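Local coordinates for protein KLLA0E03807p (Kluyveromyces lactis, PDB 3SQI) that binds DNA through its DNA-binding domain, the part modelled here, and as Ndc10 is a platform for inner kinetochore assembly in budding yeast, at residues A[97-103]-A[273-277]; A[109-114]-A[140-144]; A[146-152]-A[267-272]. All blocks are in the same frame, centred on the assembly; numbering follows the deposited sequence.

Contact 1: residues A[97-103]-A[273-277]; sequences KLLEFDY and QEWPQ
F101 presents its edge to the face of the W275 indole in an offset edge-to-face pair. The phenyl ring and the five-membered ring of the tryptophan have centroids 5.0 Å apart, and their planes stand at 88°, nearly perpendicular. F101 is the first residue past the end of helix 82-100, and with CG anti to the backbone N (chi1 -164°) its ring swings across to the loop 273-277. The carbonyl oxygen of E274 also lies at the edge of this ring, near its plane.

P276 packs against F101, Y103 and L98. Its ring runs roughly at right angles to the F101 side chain, with P276 CG 3.8 Å from F101 CG. The Y103 and P276 side chains come from opposite directions and meet with Y103 OH 4.0 Å from P276 CG, while L98 CD1 touches P276 CB at 4.2 Å. K97 bends at chi2 and chi3 to lay its methylenes along the loop backbone, K97 CD 3.7 Å from E274 O.

Cutting F101 back to an alanine would probably leave the W275 face without its edge partner and open a gap beside the proline ring. Helix 304-310 adjoins the contact: P276 rests on M310, and K309 donates a hydrogen bond to F101 O. No hydrogen bond links 97-103 to 273-277, and K97 NZ stays 4.8 Å from E274 OE2, so the union depends chiefly on apolar and aromatic packing, with opposite charges nearby perhaps adding a mild attraction.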
loop_
_atom_site.group_PDB
_atom_site.type_symbol
_atom_site.label_atom_id
_atom_site.label_comp_id
_atom_site.label_asym_id
_atom_site.label_seq_id
_atom_site.Cartn_x
_atom_site.Cartn_y
_atom_site.Cartn_z
ATOM N N LYS A 97 9.238 -14.683 3.968
ATOM C CA LYS A 97 8.246 -14.724 2.896
ATOM C C LYS A 97 8.379 -13.446 2.088
ATOM O O LYS A 97 8.358 -13.467 0.850
ATOM C CB LYS A 97 6.835 -14.840 3.451
ATOM C CG LYS A 97 5.766 -14.923 2.381
ATOM C CD LYS A 97 5.588 -16.345 1.863
ATOM C CE LYS A 97 5.029 -17.293 2.936
ATOM N NZ LYS A 97 5.320 -18.740 2.668
ATOM N N LEU A 98 8.557 -12.343 2.810
ATOM C CA LEU A 98 8.694 -11.024 2.214
ATOM C C LEU A 98 9.904 -10.930 1.279
ATOM O O LEU A 98 9.772 -10.485 0.135
ATOM C CB LEU A 98 8.788 -9.979 3.325
ATOM C CG LEU A 98 8.924 -8.501 2.984
ATOM C CD1 LEU A 98 8.236 -8.190 1.675
ATOM C CD2 LEU A 98 8.350 -7.631 4.104
ATOM N N LEU A 99 11.073 -11.340 1.768
ATOM C CA LEU A 99 12.308 -11.237 0.994
ATOM C C LEU A 99 12.295 -12.128 -0.247
ATOM O O LEU A 99 12.764 -11.726 -1.313
ATOM C CB LEU A 99 13.514 -11.590 1.864
ATOM C CG LEU A 99 13.776 -10.745 3.114
ATOM C CD1 LEU A 99 14.836 -11.381 3.984
ATOM C CD2 LEU A 99 14.201 -9.358 2.731
ATOM N N GLU A 100 11.763 -13.337 -0.104
ATOM C CA GLU A 100 11.845 -14.326 -1.173
ATOM C C GLU A 100 10.790 -14.149 -2.264
ATOM O O GLU A 100 10.967 -14.633 -3.386
ATOM C CB GLU A 100 11.767 -15.742 -0.594
ATOM C CG GLU A 100 10.405 -16.110 -0.019
ATOM C CD GLU A 100 10.409 -17.449 0.700
ATOM O OE1 GLU A 100 11.500 -18.040 0.859
ATOM O OE2 GLU A 100 9.319 -17.907 1.109
ATOM N N PHE A 101 9.701 -13.455 -1.932
ATOM C CA PHE A 101 8.560 -13.329 -2.837
ATOM C C PHE A 101 8.924 -12.651 -4.153
ATOM O O PHE A 101 9.735 -11.727 -4.182
ATOM C CB PHE A 101 7.413 -12.570 -2.173
ATOM C CG PHE A 101 6.098 -12.730 -2.878
ATOM C CD1 PHE A 101 5.860 -12.096 -4.086
ATOM C CD2 PHE A 101 5.096 -13.515 -2.332
ATOM C CE1 PHE A 101 4.646 -12.249 -4.743
ATOM C CE2 PHE A 101 3.877 -13.669 -2.977
ATOM C CZ PHE A 101 3.654 -13.039 -4.186
ATOM N N ASP A 102 8.328 -13.133 -5.239
ATOM C CA ASP A 102 8.487 -12.515 -6.547
ATOM C C ASP A 102 7.139 -11.972 -6.991
ATOM O O ASP A 102 6.238 -12.735 -7.347
ATOM C CB ASP A 102 8.983 -13.551 -7.558
ATOM C CG ASP A 102 9.648 -12.921 -8.761
ATOM O OD1 ASP A 102 9.589 -11.680 -8.888
ATOM O OD2 ASP A 102 10.224 -13.667 -9.584
ATOM N N TYR A 103 6.995 -10.653 -6.977
ATOM C CA TYR A 103 5.736 -10.041 -7.382
ATOM C C TYR A 103 5.583 -10.123 -8.893
ATOM O O TYR A 103 4.490 -9.945 -9.420
ATOM C CB TYR A 103 5.666 -8.579 -6.932
ATOM C CG TYR A 103 5.015 -8.346 -5.576
ATOM C CD1 TYR A 103 3.635 -8.184 -5.468
ATOM C CD2 TYR A 103 5.781 -8.270 -4.407
ATOM C CE1 TYR A 103 3.029 -7.963 -4.240
ATOM C CE2 TYR A 103 5.179 -8.054 -3.165
ATOM C CZ TYR A 103 3.797 -7.900 -3.095
ATOM O OH TYR A 103 3.162 -7.682 -1.888
ATOM N N GLN A 273 -2.050 -15.925 2.320
ATOM C CA GLN A 273 -0.807 -16.306 2.995
ATOM C C GLN A 273 0.403 -16.535 2.100
ATOM O O GLN A 273 1.532 -16.250 2.504
ATOM C CB GLN A 273 -1.015 -17.512 3.898
ATOM C CG GLN A 273 -1.127 -17.152 5.359
ATOM C CD GLN A 273 -2.500 -16.643 5.719
ATOM O OE1 GLN A 273 -3.305 -16.328 4.841
ATOM N NE2 GLN A 273 -2.784 -16.568 7.014
ATOM N N GLU A 274 0.187 -17.048 0.896
ATOM C CA GLU A 274 1.289 -17.165 -0.051
ATOM C C GLU A 274 1.862 -15.772 -0.246
ATOM O O GLU A 274 2.982 -15.602 -0.720
ATOM C CB GLU A 274 0.808 -17.746 -1.378
ATOM C CG GLU A 274 -0.144 -18.911 -1.205
ATOM C CD GLU A 274 0.254 -19.815 -0.053
ATOM O OE1 GLU A 274 -0.645 -20.247 0.698
ATOM O OE2 GLU A 274 1.464 -20.088 0.105
ATOM N N TRP A 275 1.058 -14.781 0.118
ATOM C CA TRP A 275 1.426 -13.371 0.039
ATOM C C TRP A 275 2.008 -12.749 1.315
ATOM O O TRP A 275 1.584 -13.071 2.435
ATOM C CB TRP A 275 0.231 -12.553 -0.442
ATOM C CG TRP A 275 0.011 -12.682 -1.904
ATOM C CD1 TRP A 275 0.483 -13.667 -2.720
ATOM C CD2 TRP A 275 -0.714 -11.778 -2.743
ATOM N NE1 TRP A 275 0.082 -13.441 -4.014
ATOM C CE2 TRP A 275 -0.654 -12.286 -4.054
ATOM C CE3 TRP A 275 -1.414 -10.590 -2.507
ATOM C CZ2 TRP A 275 -1.266 -11.650 -5.127
ATOM C CZ3 TRP A 275 -2.018 -9.960 -3.569
ATOM C CH2 TRP A 275 -1.941 -10.491 -4.866
ATOM N N PRO A 276 2.983 -11.845 1.131
ATOM C CA PRO A 276 3.611 -10.974 2.129
ATOM C C PRO A 276 2.592 -10.193 2.948
ATOM O O PRO A 276 1.523 -9.857 2.429
ATOM C CB PRO A 276 4.413 -10.000 1.267
ATOM C CG PRO A 276 4.800 -10.810 0.085
ATOM C CD PRO A 276 3.647 -11.740 -0.179
ATOM N N GLN A 277 2.942 -9.902 4.202
ATOM C CA GLN A 277 2.101 -9.138 5.125
ATOM C C GLN A 277 2.913 -8.151 5.971
ATOM O O GLN A 277 4.114 -8.325 6.165
ATOM C CB GLN A 277 1.372 -10.084 6.078
ATOM C CG GLN A 277 0.479 -11.091 5.407
ATOM C CD GLN A 277 0.049 -12.188 6.362
ATOM O OE1 GLN A 277 0.324 -13.368 6.132
ATOM N NE2 GLN A 277 -0.620 -11.804 7.447
#

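Contact 2: residues A[109-114]-A[140-144]; sequences ILQKIS and LLDFQ
F143 reaches from helix 133-149 to helix 107-118 and makes most of the apolar contact. Its CG is anti to the backbone N, which turns the ring toward the other helix. The CE2 corner does the touching: F143 CE2 lies 3.9 Å from L110 CD1 and 4.1 Å from I113 CB, with L110 CA in plane at the ring edge. I109 adds a looser touch through its CG2 methyl, 4.3 Å from F143 CZ. One turn before F143 on helix 133-149, L140 sends a single branch over, CD1 packing against S114 CA at 3.5 Å and grazing the CG2 methyl of I113.

The two helices run antiparallel, at 172° between their short segments, with the axes 11.1 Å apart. They are consecutive in the chain and pair within a helix-rich body that is consistent with the recombinase-like fold of this DNA-binding domain. I113 and F143 continue this packing onto F256 and Y252 of helix 245-259.

The polar part gathers round S114. Its hydroxyl donates to L110 O one turn back, at 2.9 Å from S114 OG, coming from above the carbonyl plane, 69° out of it. That carbonyl also accepts S114 N, so two donors from one residue grip L110 O. S114 OG in turn accepts a weak hydrogen bond from Q144 NE2 at 3.0 Å, bent to 142° at the hydrogen. Q144 NE2 also donates to F195 O, and the other end of the amide, OE1, pairs with T201 OG1 of helix 198-210, which should fix the rotation of this buried group.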
loop_
_atom_site.group_PDB
_atom_site.type_symbol
_atom_site.label_atom_id
_atom_site.label_comp_id
_atom_site.label_asym_id
_atom_site.label_seq_id
_atom_site.Cartn_x
_atom_site.Cartn_y
_atom_site.Cartn_z
ATOM N N ILE A 109 -1.935 -8.940 -13.073
ATOM C CA ILE A 109 -3.355 -8.997 -12.726
ATOM C C ILE A 109 -3.758 -7.620 -12.248
ATOM O O ILE A 109 -4.826 -7.110 -12.591
ATOM C CB ILE A 109 -3.671 -10.018 -11.622
ATOM C CG1 ILE A 109 -3.366 -11.447 -12.091
ATOM C CG2 ILE A 109 -5.136 -9.901 -11.210
ATOM C CD1 ILE A 109 -1.889 -11.808 -12.094
ATOM N N LEU A 110 -2.881 -7.020 -11.451
ATOM C CA LEU A 110 -3.015 -5.621 -11.084
ATOM C C LEU A 110 -3.158 -4.790 -12.358
ATOM O O LEU A 110 -4.240 -4.295 -12.665
ATOM C CB LEU A 110 -1.784 -5.169 -10.298
ATOM C CG LEU A 110 -1.821 -3.771 -9.686
ATOM C CD1 LEU A 110 -2.644 -3.770 -8.402
ATOM C CD2 LEU A 110 -0.409 -3.280 -9.423
ATOM N N GLN A 111 -2.069 -4.687 -13.117
ATOM C CA GLN A 111 -2.048 -3.915 -14.358
ATOM C C GLN A 111 -3.287 -4.194 -15.181
ATOM O O GLN A 111 -4.142 -3.320 -15.358
ATOM C CB GLN A 111 -0.820 -4.269 -15.196
ATOM C CG GLN A 111 0.526 -4.035 -14.527
ATOM C CD GLN A 111 1.684 -4.368 -15.456
ATOM O OE1 GLN A 111 1.479 -4.866 -16.564
ATOM N NE2 GLN A 111 2.902 -4.095 -15.009
ATOM N N LYS A 112 -3.415 -5.432 -15.639
ATOM C CA LYS A 112 -4.533 -5.784 -16.508
ATOM C C LYS A 112 -5.861 -5.230 -16.007
ATOM O O LYS A 112 -6.655 -4.747 -16.804
ATOM C CB LYS A 112 -4.626 -7.297 -16.706
ATOM C CG LYS A 112 -5.930 -7.750 -17.338
ATOM C CD LYS A 112 -5.940 -7.487 -18.829
ATOM C CE LYS A 112 -7.174 -8.079 -19.485
ATOM N NZ LYS A 112 -7.277 -9.535 -19.207
ATOM N N ILE A 113 -6.083 -5.255 -14.698
ATOM C CA ILE A 113 -7.309 -4.688 -14.160
ATOM C C ILE A 113 -7.281 -3.154 -14.154
ATOM O O ILE A 113 -8.149 -2.501 -14.746
ATOM C CB ILE A 113 -7.641 -5.185 -12.741
ATOM C CG1 ILE A 113 -8.196 -6.609 -12.773
ATOM C CG2 ILE A 113 -8.668 -4.264 -12.108
ATOM C CD1 ILE A 113 -9.397 -6.843 -11.840
ATOM N N SER A 114 -6.306 -2.595 -13.436
ATOM C CA SER A 114 -6.388 -1.201 -13.020
ATOM C C SER A 114 -6.804 -0.394 -14.241
ATOM O O SER A 114 -7.863 0.239 -14.269
ATOM C CB SER A 114 -5.058 -0.721 -12.475
ATOM O OG SER A 114 -4.542 -1.608 -11.515
ATOM N N LEU A 140 -11.931 -0.294 -7.729
ATOM C CA LEU A 140 -10.508 -0.284 -8.032
ATOM C C LEU A 140 -9.672 0.094 -6.820
ATOM O O LEU A 140 -8.587 -0.433 -6.631
ATOM C CB LEU A 140 -10.196 0.667 -9.187
ATOM C CG LEU A 140 -8.694 0.822 -9.436
ATOM C CD1 LEU A 140 -8.129 -0.451 -10.055
ATOM C CD2 LEU A 140 -8.383 2.035 -10.301
ATOM N N LEU A 141 -10.159 1.023 -6.006
ATOM C CA LEU A 141 -9.416 1.417 -4.818
ATOM C C LEU A 141 -9.414 0.253 -3.854
ATOM O O LEU A 141 -8.372 -0.094 -3.305
ATOM C CB LEU A 141 -10.013 2.647 -4.137
ATOM C CG LEU A 141 -9.188 3.110 -2.930
ATOM C CD1 LEU A 141 -8.056 4.003 -3.399
ATOM C CD2 LEU A 141 -10.035 3.834 -1.895
ATOM N N ASP A 142 -10.566 -0.374 -3.649
ATOM C CA ASP A 142 -10.562 -1.534 -2.755
ATOM C C ASP A 142 -9.564 -2.624 -3.191
ATOM O O ASP A 142 -8.803 -3.156 -2.376
ATOM C CB ASP A 142 -11.950 -2.131 -2.610
ATOM C CG ASP A 142 -11.984 -3.234 -1.590
ATOM O OD1 ASP A 142 -11.951 -4.417 -1.989
ATOM O OD2 ASP A 142 -12.022 -2.915 -0.384
ATOM N N PHE A 143 -9.569 -2.941 -4.481
ATOM C CA PHE A 143 -8.635 -3.907 -5.049
ATOM C C PHE A 143 -7.167 -3.489 -4.907
ATOM O O PHE A 143 -6.364 -4.227 -4.347
ATOM C CB PHE A 143 -8.977 -4.145 -6.520
ATOM C CG PHE A 143 -7.997 -5.022 -7.244
ATOM C CD1 PHE A 143 -7.969 -6.388 -7.017
ATOM C CD2 PHE A 143 -7.126 -4.486 -8.176
ATOM C CE1 PHE A 143 -7.071 -7.199 -7.694
ATOM C CE2 PHE A 143 -6.228 -5.290 -8.856
ATOM C CZ PHE A 143 -6.200 -6.648 -8.615
ATOM N N GLN A 144 -6.819 -2.311 -5.419
ATOM C CA GLN A 144 -5.439 -1.833 -5.388
ATOM C C GLN A 144 -4.950 -1.823 -3.940
ATOM O O GLN A 144 -3.767 -2.040 -3.644
ATOM C CB GLN A 144 -5.348 -0.418 -5.976
ATOM C CG GLN A 144 -5.825 -0.280 -7.416
ATOM C CD GLN A 144 -5.107 0.839 -8.168
ATOM O OE1 GLN A 144 -4.814 1.900 -7.605
ATOM N NE2 GLN A 144 -4.805 0.598 -9.443
#

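Contact 3: residues A[146-152]-A[267-272]; sequences KFNTNVS and HWFQVN
K146 sends its side chain from the last turns of helix 133-149 to the end of helix 265-269. From CB, which points toward the other segment, CG (anti to the backbone N, chi1 171°) passes 3.8 Å from CE3 of the W268 indole. CD runs by W268 O, also at 3.8 Å, and CE continues toward the carbonyls of H267 and Q270. The ammonium at the tip donates to H267 O at 2.7 Å from NZ, nearly along the C=O axis (169°), and to N150 OD1 at 3.1 Å. Q270 O stands 3.1 Å from K146 NZ too. The lysine charge thus sits among carbonyl oxygens at a helix C-terminus, where it is likely to offset their negative polarity.

N150 OD1 also accepts a weak bond from N272 N, 3.3 Å away, which couples the lysine tip to the departing loop. Beside this, F147 and W268 lie alongside each other, F147 CD1 meeting the indole edge.

Q270 packs against a phosphate of the bound DNA, W268 goes on to pack against Y252 and F256 of helix 245-259, and N148 and T149 touch strand 185-187.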
loop_
_atom_site.group_PDB
_atom_site.type_symbol
_atom_site.label_atom_id
_atom_site.label_comp_id
_atom_site.label_asym_id
_atom_site.label_seq_id
_atom_site.Cartn_x
_atom_site.Cartn_y
_atom_site.Cartn_z
ATOM N N LYS A 146 -6.145 -3.811 -1.245
ATOM C CA LYS A 146 -5.844 -5.176 -0.801
ATOM C C LYS A 146 -4.512 -5.616 -1.389
ATOM O O LYS A 146 -3.590 -5.990 -0.678
ATOM C CB LYS A 146 -6.932 -6.144 -1.248
ATOM C CG LYS A 146 -6.604 -7.594 -1.011
ATOM C CD LYS A 146 -6.652 -7.931 0.467
ATOM C CE LYS A 146 -6.835 -9.442 0.712
ATOM N NZ LYS A 146 -5.683 -10.279 0.245
ATOM N N PHE A 147 -4.416 -5.528 -2.704
ATOM C CA PHE A 147 -3.205 -5.887 -3.420
ATOM C C PHE A 147 -1.938 -5.294 -2.799
ATOM O O PHE A 147 -0.937 -5.988 -2.678
ATOM C CB PHE A 147 -3.333 -5.414 -4.863
ATOM C CG PHE A 147 -2.399 -6.088 -5.809
ATOM C CD1 PHE A 147 -2.883 -6.994 -6.740
ATOM C CD2 PHE A 147 -1.042 -5.807 -5.786
ATOM C CE1 PHE A 147 -2.029 -7.617 -7.630
ATOM C CE2 PHE A 147 -0.178 -6.432 -6.673
ATOM C CZ PHE A 147 -0.672 -7.342 -7.596
ATOM N N ASN A 148 -1.963 -4.018 -2.427
ATOM C CA ASN A 148 -0.766 -3.388 -1.849
ATOM C C ASN A 148 -0.520 -3.682 -0.365
ATOM O O ASN A 148 0.612 -3.902 0.052
ATOM C CB ASN A 148 -0.758 -1.874 -2.092
ATOM C CG ASN A 148 -0.063 -1.498 -3.386
ATOM O OD1 ASN A 148 -0.290 -2.113 -4.428
ATOM N ND2 ASN A 148 0.808 -0.495 -3.322
ATOM N N THR A 149 -1.583 -3.650 0.428
ATOM C CA THR A 149 -1.489 -3.863 1.867
ATOM C C THR A 149 -1.753 -5.308 2.338
ATOM O O THR A 149 -1.461 -5.653 3.483
ATOM C CB THR A 149 -2.501 -2.962 2.584
ATOM O OG1 THR A 149 -2.230 -2.966 3.986
ATOM C CG2 THR A 149 -3.929 -3.473 2.346
ATOM N N ASN A 150 -2.287 -6.145 1.457
ATOM C CA ASN A 150 -2.758 -7.485 1.834
ATOM C C ASN A 150 -3.547 -7.566 3.156
ATOM O O ASN A 150 -3.112 -8.211 4.108
ATOM C CB ASN A 150 -1.606 -8.491 1.830
ATOM C CG ASN A 150 -2.061 -9.887 2.184
ATOM O OD1 ASN A 150 -2.803 -10.520 1.432
ATOM N ND2 ASN A 150 -1.624 -10.376 3.335
ATOM N N VAL A 151 -4.724 -6.941 3.198
ATOM C CA VAL A 151 -5.527 -6.893 4.425
ATOM C C VAL A 151 -6.891 -7.609 4.321
ATOM O O VAL A 151 -7.498 -7.686 3.252
ATOM C CB VAL A 151 -5.748 -5.425 4.891
ATOM C CG1 VAL A 151 -6.618 -5.382 6.139
ATOM C CG2 VAL A 151 -4.414 -4.734 5.155
ATOM N N SER A 152 -7.368 -8.127 5.449
ATOM C CA SER A 152 -8.703 -8.706 5.522
ATOM C C SER A 152 -9.758 -7.696 5.088
ATOM O O SER A 152 -9.593 -6.497 5.295
ATOM C CB SER A 152 -8.997 -9.134 6.956
ATOM O OG SER A 152 -10.393 -9.179 7.190
ATOM N N HIS A 267 -9.031 -14.784 -1.998
ATOM C CA HIS A 267 -7.852 -13.979 -2.247
ATOM C C HIS A 267 -8.063 -12.534 -1.820
ATOM O O HIS A 267 -7.188 -11.929 -1.195
ATOM C CB HIS A 267 -7.475 -14.028 -3.727
ATOM C CG HIS A 267 -6.805 -15.303 -4.135
ATOM N ND1 HIS A 267 -6.783 -16.417 -3.327
ATOM C CD2 HIS A 267 -6.136 -15.635 -5.262
ATOM C CE1 HIS A 267 -6.128 -17.390 -3.944
ATOM N NE2 HIS A 267 -5.725 -16.939 -5.116
ATOM N N TRP A 268 -9.199 -11.964 -2.201
ATOM C CA TRP A 268 -9.435 -10.554 -1.926
ATOM C C TRP A 268 -10.254 -10.247 -0.684
ATOM O O TRP A 268 -10.249 -9.117 -0.201
ATOM C CB TRP A 268 -10.050 -9.922 -3.169
ATOM C CG TRP A 268 -9.345 -10.466 -4.349
ATOM C CD1 TRP A 268 -9.734 -11.524 -5.127
ATOM C CD2 TRP A 268 -8.068 -10.054 -4.836
ATOM N NE1 TRP A 268 -8.791 -11.763 -6.098
ATOM C CE2 TRP A 268 -7.756 -10.875 -5.940
ATOM C CE3 TRP A 268 -7.162 -9.052 -4.460
ATOM C CZ2 TRP A 268 -6.578 -10.728 -6.672
ATOM C CZ3 TRP A 268 -5.993 -8.903 -5.190
ATOM C CH2 TRP A 268 -5.711 -9.742 -6.281
ATOM N N PHE A 269 -10.944 -11.242 -0.147
ATOM C CA PHE A 269 -11.769 -10.975 1.027
ATOM C C PHE A 269 -11.170 -11.424 2.344
ATOM O O PHE A 269 -11.705 -11.136 3.415
ATOM C CB PHE A 269 -13.176 -11.522 0.820
ATOM C CG PHE A 269 -13.967 -10.726 -0.165
ATOM C CD1 PHE A 269 -15.053 -9.974 0.243
ATOM C CD2 PHE A 269 -13.588 -10.686 -1.497
ATOM C CE1 PHE A 269 -15.770 -9.225 -0.667
ATOM C CE2 PHE A 269 -14.297 -9.937 -2.412
ATOM C CZ PHE A 269 -15.390 -9.203 -1.996
ATOM N N GLN A 270 -10.037 -12.105 2.246
ATOM C CA GLN A 270 -9.356 -12.655 3.405
ATOM C C GLN A 270 -7.870 -12.464 3.188
ATOM O O GLN A 270 -7.431 -12.119 2.089
ATOM C CB GLN A 270 -9.694 -14.138 3.577
ATOM C CG GLN A 270 -11.171 -14.410 3.814
ATOM C CD GLN A 270 -11.774 -15.327 2.766
ATOM O OE1 GLN A 270 -11.119 -16.249 2.292
ATOM N NE2 GLN A 270 -13.028 -15.076 2.396
ATOM N N VAL A 271 -7.086 -12.657 4.235
ATOM C CA VAL A 271 -5.653 -12.545 4.081
ATOM C C VAL A 271 -5.161 -13.686 3.198
ATOM O O VAL A 271 -5.630 -14.819 3.305
ATOM C CB VAL A 271 -4.952 -12.602 5.426
ATOM C CG1 VAL A 271 -3.547 -12.036 5.299
ATOM C CG2 VAL A 271 -5.776 -11.838 6.467
ATOM N N ASN A 272 -4.228 -13.370 2.314
ATOM C CA ASN A 272 -3.660 -14.347 1.399
ATOM C C ASN A 272 -2.242 -14.691 1.858
ATOM O O ASN A 272 -1.342 -13.853 1.809
ATOM C CB ASN A 272 -3.688 -13.768 -0.021
ATOM C CG ASN A 272 -2.862 -14.568 -1.015
ATOM O OD1 ASN A 272 -2.467 -15.711 -0.759
ATOM N ND2 ASN A 272 -2.608 -13.964 -2.174
#

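Overall arrangement
Starting from the N terminus, helix 82-100 ends at 97-103, whose partner, the loop 273-277, comes 170 residues later, so contact 1 closes the longest loop. Within that span lie the other two contacts, one after the other. Contact 2 closes a short loop between the successive helices 107-118 and 133-149; contact 3 then opens at the end of the latter helix and closes at 267-272, just before contact 1 does. Helix 133-149 serves both inner contacts, and F143 of contact 2 meets W268 of contact 3. W275 and Q277 of contact 1 rest on F147 and N150 of contact 3, tying helix 82-100 through the loop to the helical body.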